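Local coordinates for metallo-beta-lactamase family protein (PDB 3R2U) that binds an iron(III) ion and is probably a hydrolase or a persulfide dioxygenase-type enzyme, with a rhodanese-like domain at its C-terminal end, at residues P55-S60 against G359-A364. Sequence-based numbering, arbitrary orientation.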
loop_
_atom_site.group_PDB
_atom_site.type_symbol
_atom_site.label_atom_id
_atom_site.label_comp_id
_atom_site.label_asym_id
_atom_site.label_seq_id
_atom_site.Cartn_x
_atom_site.Cartn_y
_atom_site.Cartn_z
ATOM N N PRO A 55 20.529 -11.264 10.173
ATOM C CA PRO A 55 19.558 -11.007 9.130
ATOM C C PRO A 55 18.545 -12.105 8.903
ATOM O O PRO A 55 18.863 -13.277 9.032
ATOM C CB PRO A 55 20.419 -10.909 7.878
ATOM C CG PRO A 55 21.635 -11.742 8.196
ATOM C CD PRO A 55 21.883 -11.442 9.629
ATOM N N ILE A 56 17.324 -11.689 8.562
ATOM C CA ILE A 56 16.271 -12.591 8.163
ATOM C C ILE A 56 16.510 -12.844 6.662
ATOM O O ILE A 56 17.430 -12.259 6.081
ATOM C CB ILE A 56 14.867 -12.020 8.450
ATOM C CG1 ILE A 56 14.624 -10.690 7.716
ATOM C CG2 ILE A 56 14.706 -11.808 9.954
ATOM C CD1 ILE A 56 13.158 -10.248 7.732
ATOM N N ARG A 57 15.694 -13.699 6.043
ATOM C CA ARG A 57 15.881 -14.063 4.627
ATOM C C ARG A 57 15.521 -12.971 3.626
ATOM O O ARG A 57 16.119 -12.886 2.546
ATOM C CB ARG A 57 15.058 -15.306 4.276
ATOM C CG ARG A 57 15.604 -16.571 4.777
ATOM C CD ARG A 57 14.673 -17.699 4.400
ATOM N NE ARG A 57 14.829 -18.173 3.030
ATOM C CZ ARG A 57 13.890 -18.830 2.351
ATOM N NH1 ARG A 57 12.670 -19.012 2.875
ATOM N NH2 ARG A 57 14.151 -19.282 1.136
ATOM N N ASP A 58 14.491 -12.195 3.956
ATOM C CA ASP A 58 14.064 -11.088 3.112
ATOM C C ASP A 58 14.928 -9.902 3.504
ATOM O O ASP A 58 14.834 -9.399 4.628
ATOM C CB ASP A 58 12.590 -10.823 3.333
ATOM C CG ASP A 58 12.103 -9.595 2.639
ATOM O OD1 ASP A 58 12.891 -8.907 1.968
ATOM O OD2 ASP A 58 10.907 -9.301 2.808
ATOM N N LEU A 59 15.782 -9.458 2.590
ATOM C CA LEU A 59 16.747 -8.399 2.905
ATOM C C LEU A 59 16.258 -6.989 2.572
ATOM O O LEU A 59 16.964 -6.026 2.831
ATOM C CB LEU A 59 18.046 -8.651 2.128
ATOM C CG LEU A 59 18.761 -9.998 2.334
ATOM C CD1 LEU A 59 20.080 -10.040 1.525
ATOM C CD2 LEU A 59 19.038 -10.261 3.800
ATOM N N SER A 60 15.060 -6.878 2.017
ATOM C CA SER A 60 14.543 -5.597 1.524
ATOM C C SER A 60 14.514 -4.436 2.517
ATOM O O SER A 60 14.840 -3.310 2.144
ATOM C CB SER A 60 13.161 -5.773 0.879
ATOM O OG SER A 60 12.197 -6.216 1.804
ATOM N N GLY A 359 11.708 -20.393 6.896
ATOM C CA GLY A 359 12.276 -21.323 5.925
ATOM C C GLY A 359 11.365 -22.299 5.222
ATOM O O GLY A 359 11.817 -23.395 4.806
ATOM N N TYR A 360 10.096 -21.934 5.074
ATOM C CA TYR A 360 9.115 -22.789 4.391
ATOM C C TYR A 360 8.663 -22.074 3.119
ATOM O O TYR A 360 8.039 -21.009 3.193
ATOM C CB TYR A 360 7.919 -23.115 5.300
ATOM C CG TYR A 360 6.948 -24.045 4.630
ATOM C CD1 TYR A 360 7.170 -25.438 4.610
ATOM C CD2 TYR A 360 5.838 -23.550 3.967
ATOM C CE1 TYR A 360 6.286 -26.285 3.970
ATOM C CE2 TYR A 360 4.956 -24.389 3.326
ATOM C CZ TYR A 360 5.188 -25.752 3.313
ATOM O OH TYR A 360 4.301 -26.579 2.672
ATOM N N ASP A 361 8.972 -22.662 1.958
ATOM C CA ASP A 361 8.679 -22.039 0.655
ATOM C C ASP A 361 7.695 -22.863 -0.172
ATOM O O ASP A 361 7.567 -22.640 -1.370
ATOM C CB ASP A 361 9.988 -21.934 -0.181
ATOM C CG ASP A 361 10.999 -20.945 0.393
ATOM O OD1 ASP A 361 10.641 -20.055 1.205
ATOM O OD2 ASP A 361 12.172 -21.046 0.001
ATOM N N ASP A 362 6.993 -23.796 0.455
ATOM C CA ASP A 362 6.194 -24.769 -0.297
ATOM C C ASP A 362 4.659 -24.668 -0.217
ATOM O O ASP A 362 3.968 -25.671 -0.403
ATOM C CB ASP A 362 6.660 -26.176 0.081
ATOM C CG ASP A 362 8.089 -26.458 -0.372
ATOM O OD1 ASP A 362 8.565 -25.780 -1.287
ATOM O OD2 ASP A 362 8.739 -27.366 0.184
ATOM N N ILE A 363 4.131 -23.472 0.010
ATOM C CA ILE A 363 2.675 -23.279 -0.025
ATOM C C ILE A 363 2.286 -23.574 -1.465
ATOM O O ILE A 363 2.859 -23.012 -2.405
ATOM C CB ILE A 363 2.253 -21.879 0.365
ATOM C CG1 ILE A 363 2.595 -21.626 1.829
ATOM C CG2 ILE A 363 0.747 -21.670 0.164
ATOM C CD1 ILE A 363 1.896 -22.563 2.814
ATOM N N ALA A 364 1.347 -24.485 -1.632
ATOM C CA ALA A 364 0.929 -24.928 -2.957
ATOM C C ALA A 364 -0.232 -24.144 -3.549
ATOM O O ALA A 364 -0.406 -24.117 -4.757
ATOM C CB ALA A 364 0.597 -26.416 -2.930
#
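Arg-57 spans the gap between the loop that follows strand 49-53 and the turn ahead of strand 363-367, and its partner is Asp-361. Its CB points toward the 359-364 segment, with CG anti to the carbonyl carbon (chi1 -75°). The chain runs extended to CD, bends about the CG-CD bond (chi3 81°) and so turns the NH1/NH2 edge of the guanidinium to the carboxylate; the side chain also packs on Ala-86 and Met-281. Arg-57 CZ lies 3.7 Å from both Asp-361 OD1 and Asp-361 OD2. At the tip, NH1 and NH2 meet the aspartate end-on, one nitrogen to each oxygen. NH1 donates to Asp-361 OD1 at 2.8 Å, and NH2 donates to Asp-361 OD2 at 2.9 Å. Both bonds are close to straight, and both oxygens lie near the guanidinium plane. OD2 is reached through its syn lone pair; OD1 is met on its syn side, tilted out of the carboxylate plane, in keeping with the 26° between the two planes. Arg-57 NH1 also approaches Gly-359 CA at 3.8 Å, obliquely to the guanidinium plane.

Further bonds fix both ends of the bridge: NH1 reaches Gln-356 O and NH2 reaches Asn-282 O, while Asp-361 OD1 accepts from Gln-356 NE2. These bonds probably hold the guanidinium in its rotation, and the carboxylate probably offsets the charge of the buried Arg-57. In the next residue, Asp-58 OD1 takes Ser-60 N at 3.0 Å, a capping bond at the start of helix 60-69. Gly-359, at positive phi, is the C-prime residue of the Schellman motif that ends helix 345-356. The whole is a bidentate arginine-aspartate salt bridge, joining the metallo-beta-lactamase domain to the turn between helix 345-356 and strand 363-367 in the parallel-sheet alpha/beta module that follows it.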